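Local coordinates for SPbeta prophage-derived uncharacterized protein YorR (Bacillus subtilis, PDB 3KB2) that is uncharacterised but binds a phosphorylated guanosine diphosphate with magnesium, and probably acts as a nucleotide kinase, perhaps on dTMP, at residues I4-P9 against S15-K20; R62-N67 against R86-K91; P28-S33 against N50-E55. All coordinates share one frame; numbering follows the deposited sequence.

Contact 1 of 3, residues I4-P9 against S15-K20; sequences IILEGP and STVAAK. With MG (magnesium ion), chain D; G3D (guanosine-3'-monophosphate-5'-diphosphate), chain C.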
loop_
_atom_site.group_PDB
_atom_site.type_symbol
_atom_site.label_atom_id
_atom_site.label_comp_id
_atom_site.label_asym_id
_atom_site.label_seq_id
_atom_site.Cartn_x
_atom_site.Cartn_y
_atom_site.Cartn_z
ATOM N N ILE A 4 -9.203 -8.285 -23.886
ATOM C CA ILE A 4 -9.996 -7.682 -22.817
ATOM C C ILE A 4 -9.120 -7.114 -21.718
ATOM O O ILE A 4 -8.350 -7.830 -21.092
ATOM C CB ILE A 4 -10.962 -8.714 -22.208
ATOM C CG1 ILE A 4 -11.794 -9.365 -23.328
ATOM C CG2 ILE A 4 -11.867 -8.042 -21.192
ATOM C CD1 ILE A 4 -12.659 -10.504 -22.863
ATOM N N ILE A 5 -9.250 -5.820 -21.483
ATOM C CA ILE A 5 -8.459 -5.141 -20.466
ATOM C C ILE A 5 -9.341 -4.703 -19.294
ATOM O O ILE A 5 -10.322 -3.969 -19.475
ATOM C CB ILE A 5 -7.748 -3.917 -21.090
ATOM C CG1 ILE A 5 -6.806 -4.392 -22.207
ATOM C CG2 ILE A 5 -6.951 -3.174 -20.048
ATOM C CD1 ILE A 5 -6.484 -3.327 -23.214
ATOM N N LEU A 6 -8.987 -5.153 -18.096
ATOM C CA LEU A 6 -9.743 -4.826 -16.884
ATOM C C LEU A 6 -8.998 -3.813 -16.030
ATOM O O LEU A 6 -7.909 -4.082 -15.538
ATOM C CB LEU A 6 -9.999 -6.103 -16.084
ATOM C CG LEU A 6 -10.717 -7.162 -16.924
ATOM C CD1 LEU A 6 -10.877 -8.442 -16.128
ATOM C CD2 LEU A 6 -12.089 -6.621 -17.353
ATOM N N GLU A 7 -9.599 -2.646 -15.852
ATOM C CA GLU A 7 -8.977 -1.592 -15.073
ATOM C C GLU A 7 -9.915 -1.092 -13.995
ATOM O O GLU A 7 -11.126 -1.299 -14.060
ATOM C CB GLU A 7 -8.567 -0.429 -15.988
ATOM C CG GLU A 7 -7.472 -0.776 -16.986
ATOM C CD GLU A 7 -6.098 -0.799 -16.349
ATOM O OE1 GLU A 7 -5.977 -1.329 -15.223
ATOM O OE2 GLU A 7 -5.132 -0.299 -16.971
ATOM N N GLY A 8 -9.344 -0.424 -13.005
ATOM C CA GLY A 8 -10.146 0.102 -11.923
ATOM C C GLY A 8 -9.475 -0.130 -10.587
ATOM O O GLY A 8 -8.547 -0.944 -10.477
ATOM N N PRO A 9 -9.925 0.587 -9.545
ATOM C CA PRO A 9 -9.377 0.469 -8.193
ATOM C C PRO A 9 -9.617 -0.922 -7.612
ATOM O O PRO A 9 -10.373 -1.719 -8.172
ATOM C CB PRO A 9 -10.139 1.542 -7.425
ATOM C CG PRO A 9 -11.486 1.532 -8.111
ATOM C CD PRO A 9 -11.060 1.530 -9.561
ATOM N N SER A 15 -10.546 -9.248 -10.757
ATOM C CA SER A 15 -10.035 -10.611 -10.854
ATOM C C SER A 15 -11.110 -11.683 -10.953
ATOM O O SER A 15 -10.916 -12.721 -11.591
ATOM C CB SER A 15 -9.119 -10.886 -9.673
ATOM O OG SER A 15 -7.959 -10.084 -9.814
ATOM N N THR A 16 -12.244 -11.422 -10.309
ATOM C CA THR A 16 -13.386 -12.330 -10.326
ATOM C C THR A 16 -13.936 -12.308 -11.751
ATOM O O THR A 16 -14.122 -13.354 -12.372
ATOM C CB THR A 16 -14.475 -11.849 -9.343
ATOM O OG1 THR A 16 -13.907 -11.765 -8.034
ATOM C CG2 THR A 16 -15.658 -12.818 -9.306
ATOM N N VAL A 17 -14.189 -11.108 -12.273
ATOM C CA VAL A 17 -14.709 -10.994 -13.631
ATOM C C VAL A 17 -13.773 -11.712 -14.584
ATOM O O VAL A 17 -14.210 -12.490 -15.425
ATOM C CB VAL A 17 -14.855 -9.521 -14.066
ATOM C CG1 VAL A 17 -15.111 -9.440 -15.564
ATOM C CG2 VAL A 17 -16.008 -8.892 -13.323
ATOM N N ALA A 18 -12.480 -11.456 -14.431
ATOM C CA ALA A 18 -11.461 -12.068 -15.272
ATOM C C ALA A 18 -11.576 -13.596 -15.276
ATOM O O ALA A 18 -11.489 -14.244 -16.327
ATOM C CB ALA A 18 -10.084 -11.648 -14.783
ATOM N N ALA A 19 -11.767 -14.169 -14.091
ATOM C CA ALA A 19 -11.886 -15.615 -13.949
ATOM C C ALA A 19 -13.143 -16.150 -14.628
ATOM O O ALA A 19 -13.127 -17.224 -15.225
ATOM C CB ALA A 19 -11.899 -15.989 -12.462
ATOM N N LYS A 20 -14.239 -15.399 -14.517
ATOM C CA LYS A 20 -15.512 -15.796 -15.110
ATOM C C LYS A 20 -15.467 -15.665 -16.641
ATOM O O LYS A 20 -16.018 -16.503 -17.365
ATOM C CB LYS A 20 -16.651 -14.940 -14.527
ATOM C CG LYS A 20 -16.911 -15.144 -13.021
ATOM C CD LYS A 20 -17.954 -14.155 -12.494
ATOM C CE LYS A 20 -18.660 -14.646 -11.221
ATOM N NZ LYS A 20 -17.727 -15.049 -10.147
HETATM MG MG MG D . -7.194 -8.460 -8.354
HETATM P PB G3D C . -10.248 -6.980 -7.343
HETATM O O1B G3D C . -9.328 -6.235 -6.373
HETATM O O2B G3D C . -10.900 -6.189 -8.392
HETATM O O3B G3D C . -9.379 -8.207 -8.033
HETATM P PA G3D C . -11.817 -9.302 -6.735
HETATM O O3A G3D C . -11.324 -7.783 -6.554
HETATM O O1A G3D C . -12.333 -9.556 -8.072
HETATM O O2A G3D C . -10.683 -10.189 -6.197
HETATM O "O5'" G3D C . -13.143 -9.325 -5.735
HETATM C "C5'" G3D C . -12.838 -8.636 -4.454
HETATM C "C4'" G3D C . -13.959 -9.388 -3.583
HETATM O "O4'" G3D C . -15.319 -9.094 -3.942
HETATM C "C3'" G3D C . -13.912 -10.820 -3.465
HETATM O "O3'" G3D C . -14.101 -11.259 -2.144
HETATM C "C2'" G3D C . -14.875 -11.463 -4.505
HETATM O "O2'" G3D C . -15.356 -12.622 -4.106
HETATM C "C1'" G3D C . -16.077 -10.289 -4.161
HETATM N N9 G3D C . -17.089 -10.350 -5.281
HETATM C C8 G3D C . -16.789 -10.788 -6.563
HETATM N N7 G3D C . -18.016 -10.622 -7.106
HETATM C C5 G3D C . -19.033 -10.265 -6.218
HETATM C C6 G3D C . -20.251 -10.076 -6.468
HETATM O O6 G3D C . -21.056 -10.085 -7.450
HETATM N N1 G3D C . -20.960 -9.576 -5.240
HETATM C C2 G3D C . -20.222 -9.472 -4.194
HETATM N N2 G3D C . -20.931 -8.900 -3.005
HETATM N N3 G3D C . -18.924 -9.587 -3.960
HETATM C C4 G3D C . -18.404 -10.067 -5.086
HETATM P P1 G3D C . -13.288 -12.073 -1.424
HETATM O O4P G3D C . -13.682 -13.443 -1.543
HETATM O O5P G3D C . -13.612 -11.582 0.073
HETATM O O6P G3D C . -11.780 -11.804 -1.432
HETATM O O HOH W 1 -8.219 -9.978 -6.869
HETATM O O HOH W 2 -6.967 -6.988 -10.062
HETATM O O HOH W 3 -5.173 -9.432 -7.867
HETATM O O HOH W 4 -6.768 -6.720 -6.988
#
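L6 and A18 meet in a small, buried apolar contact that packs strand 3-7 against helix 14-25, beside the phosphate-binding loop. L6 CD1 lies 3.6 Å from A18 CB and 4.4 Å from V17 CG1. The L6 side chain leaves the strand toward the helix; CG anti to the carbonyl carbon (chi1 -56°) puts CD1 on A18. L6 also packs on V99, and V17 on L101, both of strand 96-102. The polar work is done at the start of the helix. S15 N donates to O3B of the bound nucleotide at 3.1 Å. T16 grips a single oxygen, O1A of the nucleotide, twice: T16 N at 2.9 Å and T16 OG1 at 2.7 Å. S15 OG binds the magnesium ion at 2.3 Å. Nucleotide O3B and four waters complete the six ligands of the magnesium ion, and D61 hydrogen-bonds to S15 OG from the second shell. The sequence G8 to S15 resembles a Walker A motif (P-loop), with F13 where the second glycine usually stands. The strand–helix contact is thus purely apolar, while amides and hydroxyls at the helix start meet the diphosphate, whose charge the metal and the helix end would probably both stabilise.

Contact 2 of 3, residues R62-N67 against R86-K91; sequences RFVYSN and RFIEDK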
loop_
_atom_site.group_PDB
_atom_site.type_symbol
_atom_site.label_atom_id
_atom_site.label_comp_id
_atom_site.label_asym_id
_atom_site.label_seq_id
_atom_site.Cartn_x
_atom_site.Cartn_y
_atom_site.Cartn_z
ATOM N N ARG A 62 -5.577 -5.465 -15.074
ATOM C CA ARG A 62 -4.800 -4.253 -14.796
ATOM C C ARG A 62 -3.743 -4.076 -15.884
ATOM O O ARG A 62 -2.976 -4.997 -16.172
ATOM C CB ARG A 62 -4.149 -4.325 -13.419
ATOM C CG ARG A 62 -5.166 -4.417 -12.303
ATOM C CD ARG A 62 -4.718 -3.622 -11.103
ATOM N NE ARG A 62 -3.477 -4.152 -10.563
ATOM C CZ ARG A 62 -2.901 -3.704 -9.455
ATOM N NH1 ARG A 62 -3.460 -2.711 -8.767
ATOM N NH2 ARG A 62 -1.766 -4.250 -9.036
ATOM N N PHE A 63 -3.696 -2.885 -16.477
ATOM C CA PHE A 63 -2.771 -2.637 -17.571
ATOM C C PHE A 63 -2.151 -1.223 -17.565
ATOM O O PHE A 63 -1.794 -0.711 -16.505
ATOM C CB PHE A 63 -3.532 -2.939 -18.880
ATOM C CG PHE A 63 -2.649 -3.164 -20.081
ATOM C CD1 PHE A 63 -1.353 -3.655 -19.942
ATOM C CD2 PHE A 63 -3.128 -2.896 -21.360
ATOM C CE1 PHE A 63 -0.550 -3.872 -21.066
ATOM C CE2 PHE A 63 -2.331 -3.112 -22.482
ATOM C CZ PHE A 63 -1.042 -3.598 -22.332
ATOM N N VAL A 64 -2.017 -0.613 -18.746
ATOM C CA VAL A 64 -1.412 0.714 -18.893
ATOM C C VAL A 64 -2.089 1.831 -18.104
ATOM O O VAL A 64 -1.425 2.763 -17.664
ATOM C CB VAL A 64 -1.335 1.165 -20.392
ATOM C CG1 VAL A 64 -0.406 0.241 -21.182
ATOM C CG2 VAL A 64 -2.739 1.172 -21.022
ATOM N N TYR A 65 -3.398 1.759 -17.919
ATOM C CA TYR A 65 -4.068 2.820 -17.187
ATOM C C TYR A 65 -3.767 2.774 -15.701
ATOM O O TYR A 65 -3.515 3.815 -15.098
ATOM C CB TYR A 65 -5.565 2.789 -17.486
ATOM C CG TYR A 65 -5.805 2.981 -18.968
ATOM C CD1 TYR A 65 -5.410 4.165 -19.613
ATOM C CD2 TYR A 65 -6.332 1.951 -19.745
ATOM C CE1 TYR A 65 -5.527 4.305 -20.990
ATOM C CE2 TYR A 65 -6.453 2.080 -21.116
ATOM C CZ TYR A 65 -6.050 3.250 -21.737
ATOM O OH TYR A 65 -6.173 3.342 -23.109
ATOM N N SER A 66 -3.762 1.584 -15.103
ATOM C CA SER A 66 -3.425 1.491 -13.690
ATOM C C SER A 66 -1.993 1.999 -13.507
ATOM O O SER A 66 -1.662 2.551 -12.464
ATOM C CB SER A 66 -3.505 0.048 -13.199
ATOM O OG SER A 66 -4.802 -0.472 -13.354
ATOM N N ASN A 67 -1.136 1.803 -14.511
ATOM C CA ASN A 67 0.236 2.276 -14.398
ATOM C C ASN A 67 0.253 3.786 -14.210
ATOM O O ASN A 67 0.963 4.296 -13.350
ATOM C CB ASN A 67 1.060 1.917 -15.626
ATOM C CG ASN A 67 2.438 2.534 -15.587
ATOM O OD1 ASN A 67 3.289 2.140 -14.797
ATOM N ND2 ASN A 67 2.662 3.514 -16.437
ATOM N N ARG A 86 0.198 6.323 -26.158
ATOM C CA ARG A 86 -0.488 6.523 -27.420
ATOM C C ARG A 86 -0.099 5.416 -28.405
ATOM O O ARG A 86 -0.919 4.949 -29.183
ATOM C CB ARG A 86 -0.117 7.904 -27.952
ATOM C CG ARG A 86 -0.750 8.308 -29.251
ATOM C CD ARG A 86 -0.469 9.778 -29.525
ATOM N NE ARG A 86 0.962 10.084 -29.533
ATOM C CZ ARG A 86 1.546 10.967 -28.725
ATOM N NH1 ARG A 86 0.827 11.639 -27.834
ATOM N NH2 ARG A 86 2.850 11.190 -28.817
ATOM N N PHE A 87 1.153 4.986 -28.356
ATOM C CA PHE A 87 1.624 3.931 -29.245
ATOM C C PHE A 87 0.915 2.613 -28.941
ATOM O O PHE A 87 0.459 1.923 -29.845
ATOM C CB PHE A 87 3.143 3.782 -29.095
ATOM C CG PHE A 87 3.738 2.669 -29.901
ATOM C CD1 PHE A 87 3.869 1.397 -29.361
ATOM C CD2 PHE A 87 4.177 2.893 -31.198
ATOM C CE1 PHE A 87 4.432 0.361 -30.102
ATOM C CE2 PHE A 87 4.743 1.863 -31.949
ATOM C CZ PHE A 87 4.871 0.593 -31.397
ATOM N N ILE A 88 0.812 2.271 -27.663
ATOM C CA ILE A 88 0.153 1.025 -27.259
ATOM C C ILE A 88 -1.329 1.002 -27.614
ATOM O O ILE A 88 -1.855 -0.029 -28.024
ATOM C CB ILE A 88 0.310 0.782 -25.751
ATOM C CG1 ILE A 88 1.787 0.533 -25.437
ATOM C CG2 ILE A 88 -0.520 -0.404 -25.318
ATOM C CD1 ILE A 88 2.081 0.538 -23.959
ATOM N N GLU A 89 -1.993 2.140 -27.461
ATOM C CA GLU A 89 -3.413 2.239 -27.782
ATOM C C GLU A 89 -3.655 2.002 -29.270
ATOM O O GLU A 89 -4.518 1.215 -29.655
ATOM C CB GLU A 89 -3.941 3.616 -27.384
ATOM C CG GLU A 89 -3.797 3.906 -25.897
ATOM C CD GLU A 89 -4.351 5.256 -25.522
ATOM O OE1 GLU A 89 -3.930 6.253 -26.145
ATOM O OE2 GLU A 89 -5.196 5.323 -24.602
ATOM N N ASP A 90 -2.890 2.686 -30.110
ATOM C CA ASP A 90 -3.043 2.527 -31.546
ATOM C C ASP A 90 -2.781 1.072 -31.935
ATOM O O ASP A 90 -3.429 0.513 -32.820
ATOM C CB ASP A 90 -2.067 3.448 -32.283
ATOM C CG ASP A 90 -2.084 3.229 -33.785
ATOM O OD1 ASP A 90 -3.089 3.587 -34.437
ATOM O OD2 ASP A 90 -1.091 2.688 -34.312
ATOM N N LYS A 91 -1.836 0.455 -31.250
ATOM C CA LYS A 91 -1.486 -0.920 -31.541
ATOM C C LYS A 91 -2.576 -1.976 -31.238
ATOM O O LYS A 91 -2.594 -3.045 -31.857
ATOM C CB LYS A 91 -0.191 -1.257 -30.803
ATOM C CG LYS A 91 0.326 -2.652 -31.048
ATOM C CD LYS A 91 1.714 -2.827 -30.475
ATOM C CE LYS A 91 2.173 -4.249 -30.690
ATOM N NZ LYS A 91 3.617 -4.448 -30.441
#
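Y65 and E89 reach across between helices 64-70 and 82-92 and form the polar half of this contact. Y65 OH donates to E89 OE2 at 2.7 Å. The carboxylate oxygen lies at the edge of the phenol ring, near its plane, and accepts the hydrogen bond through its anti lone pair, away from OE1. The ring and carboxylate planes are turned 56° apart. E89 is extended beyond CG (chi2 -179°), which carries its carboxylate out to the hydroxyl. OE2 also accepts from the backbone N of G140, so two donors hold this buried oxygen.

The apolar half is built on V64 and I88, which slide past each other in opposite directions. V64 CG1 sits 3.7 Å from I88 CD1. V64 also lies between two rings of its own segment. Its CG1 is over the centre of the F63 ring, 3.9 Å above the plane, and its CG2 is over the centre of the Y65 ring at 3.7 Å. F63 adds a looser touch, CE2 to I88 CG2 at 4.3 Å. Its ring also meets that of F49 at about 80°, and F63 holds the N-cap position of helix 64-70. R62 and F63 fall where thymidylate kinases carry the Arg-aromatic part of their Asp-Arg-aromatic motif, consistent with that family. Here strand 58-61, next to the central strand, passes into helix 64-70 of what is probably a P-loop kinase fold.

Contact 3 of 3, residues P28-S33 against N50-E55; sequences PIIKGS and NKLADE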
loop_
_atom_site.group_PDB
_atom_site.type_symbol
_atom_site.label_atom_id
_atom_site.label_comp_id
_atom_site.label_asym_id
_atom_site.label_seq_id
_atom_site.Cartn_x
_atom_site.Cartn_y
_atom_site.Cartn_z
ATOM N N PRO A 28 -6.773 -16.868 -21.589
ATOM C CA PRO A 28 -5.887 -16.978 -20.427
ATOM C C PRO A 28 -5.947 -15.634 -19.703
ATOM O O PRO A 28 -6.265 -14.626 -20.322
ATOM C CB PRO A 28 -4.513 -17.198 -21.051
ATOM C CG PRO A 28 -4.806 -17.762 -22.389
ATOM C CD PRO A 28 -6.023 -17.020 -22.845
ATOM N N ILE A 29 -5.637 -15.625 -18.410
ATOM C CA ILE A 29 -5.642 -14.407 -17.605
ATOM C C ILE A 29 -4.209 -13.973 -17.276
ATOM O O ILE A 29 -3.418 -14.760 -16.752
ATOM C CB ILE A 29 -6.362 -14.621 -16.259
ATOM C CG1 ILE A 29 -7.785 -15.123 -16.488
ATOM C CG2 ILE A 29 -6.379 -13.312 -15.478
ATOM C CD1 ILE A 29 -8.544 -15.422 -15.194
ATOM N N ILE A 30 -3.891 -12.713 -17.549
ATOM C CA ILE A 30 -2.552 -12.185 -17.291
ATOM C C ILE A 30 -2.620 -10.859 -16.534
ATOM O O ILE A 30 -3.404 -9.984 -16.889
ATOM C CB ILE A 30 -1.799 -11.966 -18.634
ATOM C CG1 ILE A 30 -1.541 -13.318 -19.298
ATOM C CG2 ILE A 30 -0.501 -11.190 -18.411
ATOM C CD1 ILE A 30 -1.054 -13.213 -20.708
ATOM N N LYS A 31 -1.808 -10.719 -15.491
ATOM C CA LYS A 31 -1.759 -9.484 -14.715
ATOM C C LYS A 31 -0.844 -8.528 -15.473
ATOM O O LYS A 31 0.293 -8.875 -15.774
ATOM C CB LYS A 31 -1.183 -9.756 -13.324
ATOM C CG LYS A 31 -1.969 -10.766 -12.512
ATOM C CD LYS A 31 -3.290 -10.188 -12.030
ATOM C CE LYS A 31 -3.246 -9.812 -10.547
ATOM N NZ LYS A 31 -2.268 -8.723 -10.219
ATOM N N GLY A 32 -1.334 -7.334 -15.781
ATOM C CA GLY A 32 -0.524 -6.385 -16.523
ATOM C C GLY A 32 0.439 -5.560 -15.697
ATOM O O GLY A 32 1.662 -5.670 -15.857
ATOM N N SER A 33 -0.110 -4.730 -14.816
ATOM C CA SER A 33 0.704 -3.866 -13.966
ATOM C C SER A 33 1.357 -4.616 -12.815
ATOM O O SER A 33 0.694 -5.118 -11.910
ATOM C CB SER A 33 -0.133 -2.697 -13.426
ATOM O OG SER A 33 -0.316 -1.704 -14.430
ATOM N N ASN A 50 4.442 -3.520 -24.330
ATOM C CA ASN A 50 4.413 -3.696 -25.771
ATOM C C ASN A 50 4.210 -5.159 -26.138
ATOM O O ASN A 50 3.539 -5.462 -27.114
ATOM C CB ASN A 50 5.709 -3.189 -26.395
ATOM C CG ASN A 50 5.496 -2.649 -27.782
ATOM O OD1 ASN A 50 6.430 -2.517 -28.558
ATOM N ND2 ASN A 50 4.252 -2.314 -28.097
ATOM N N LYS A 51 4.806 -6.060 -25.362
ATOM C CA LYS A 51 4.655 -7.490 -25.616
ATOM C C LYS A 51 3.217 -7.897 -25.354
ATOM O O LYS A 51 2.639 -8.685 -26.104
ATOM C CB LYS A 51 5.568 -8.316 -24.713
ATOM C CG LYS A 51 7.022 -8.304 -25.114
ATOM C CD LYS A 51 7.870 -8.912 -24.024
ATOM C CE LYS A 51 9.327 -8.533 -24.218
ATOM N NZ LYS A 51 10.193 -8.945 -23.069
ATOM N N LEU A 52 2.632 -7.376 -24.283
ATOM C CA LEU A 52 1.254 -7.719 -23.999
ATOM C C LEU A 52 0.406 -7.211 -25.146
ATOM O O LEU A 52 -0.533 -7.868 -25.552
ATOM C CB LEU A 52 0.798 -7.089 -22.688
ATOM C CG LEU A 52 1.553 -7.619 -21.481
ATOM C CD1 LEU A 52 1.059 -6.915 -20.219
ATOM C CD2 LEU A 52 1.356 -9.135 -21.385
ATOM N N ALA A 53 0.764 -6.048 -25.679
ATOM C CA ALA A 53 0.017 -5.456 -26.776
ATOM C C ALA A 53 -0.002 -6.338 -28.017
ATOM O O ALA A 53 -0.814 -6.135 -28.922
ATOM C CB ALA A 53 0.571 -4.090 -27.116
ATOM N N ASP A 54 0.897 -7.312 -28.079
ATOM C CA ASP A 54 0.922 -8.215 -29.225
ATOM C C ASP A 54 -0.069 -9.354 -29.022
ATOM O O ASP A 54 -0.567 -9.930 -29.983
ATOM C CB ASP A 54 2.327 -8.780 -29.428
ATOM C CG ASP A 54 3.269 -7.766 -30.031
ATOM O OD1 ASP A 54 2.906 -7.173 -31.071
ATOM O OD2 ASP A 54 4.369 -7.569 -29.475
ATOM N N GLU A 55 -0.350 -9.667 -27.759
ATOM C CA GLU A 55 -1.275 -10.736 -27.415
ATOM C C GLU A 55 -2.693 -10.439 -27.878
ATOM O O GLU A 55 -3.051 -9.289 -28.157
ATOM C CB GLU A 55 -1.286 -10.973 -25.896
ATOM C CG GLU A 55 -0.261 -11.988 -25.355
ATOM C CD GLU A 55 -0.473 -13.409 -25.885
ATOM O OE1 GLU A 55 -0.105 -14.381 -25.180
ATOM O OE2 GLU A 55 -0.995 -13.558 -27.017
#
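The beta-alpha-beta crossover from strand 29-31 to strand 58-61 brings I30 and G32 against L52 of helix 42-52. L52 supplies both touching branches. Its CD2 lies 4.1 Å from I30 CG2, and its CD1 lies 4.1 Å from G32 CA. One methyl of the fork meets a side chain and the other meets backbone. The side chains of I30 and L52 cross obliquely. With CG1 of I30 at chi1 -66°, CG2 lies anti to the backbone N, and CG2 is the branch that meets L52.

After L52 the chain turns back toward the sheet in a type I beta turn, L52 to E55, closed by E55 N to L52 O at 2.9 Å. K95 NZ binds the carbonyl oxygens of A53 and E55, tying this turn to the segment before strand 96-102. Strand 29-31 is the outermost on its side of the sheet within the chain. I30 and G32 pair through their backbones with strand 58-61, and L52 also packs on I60 of that strand. I29 faces helix 14-25, touching A18 and S22, while A53 rests on K91 and I92 of helix 82-92.

All three contacts are largely buried, but they differ in depth. Contact 1 lies nearest the centre of the chain, while contact 3 is at an edge strand, where I30 is partly exposed. Contacts 1 and 3 both pack a helix on the parallel sheet by apolar methyl groups. Contact 2 joins two helices and adds a buried tyrosine–carboxylate hydrogen bond. Metal and phosphate chemistry belongs to contact 1 alone. Contacts 1 and 2 are linked by E7 OE1, which accepts from F63 N, and by the backbone pair L6 O with R62 N. Contacts 2 and 3 meet through the K91–D54 salt bridge and the backbone pair R62 O with S33 N. I29 also touches helix 14-25, joining contact 3 to contact 1.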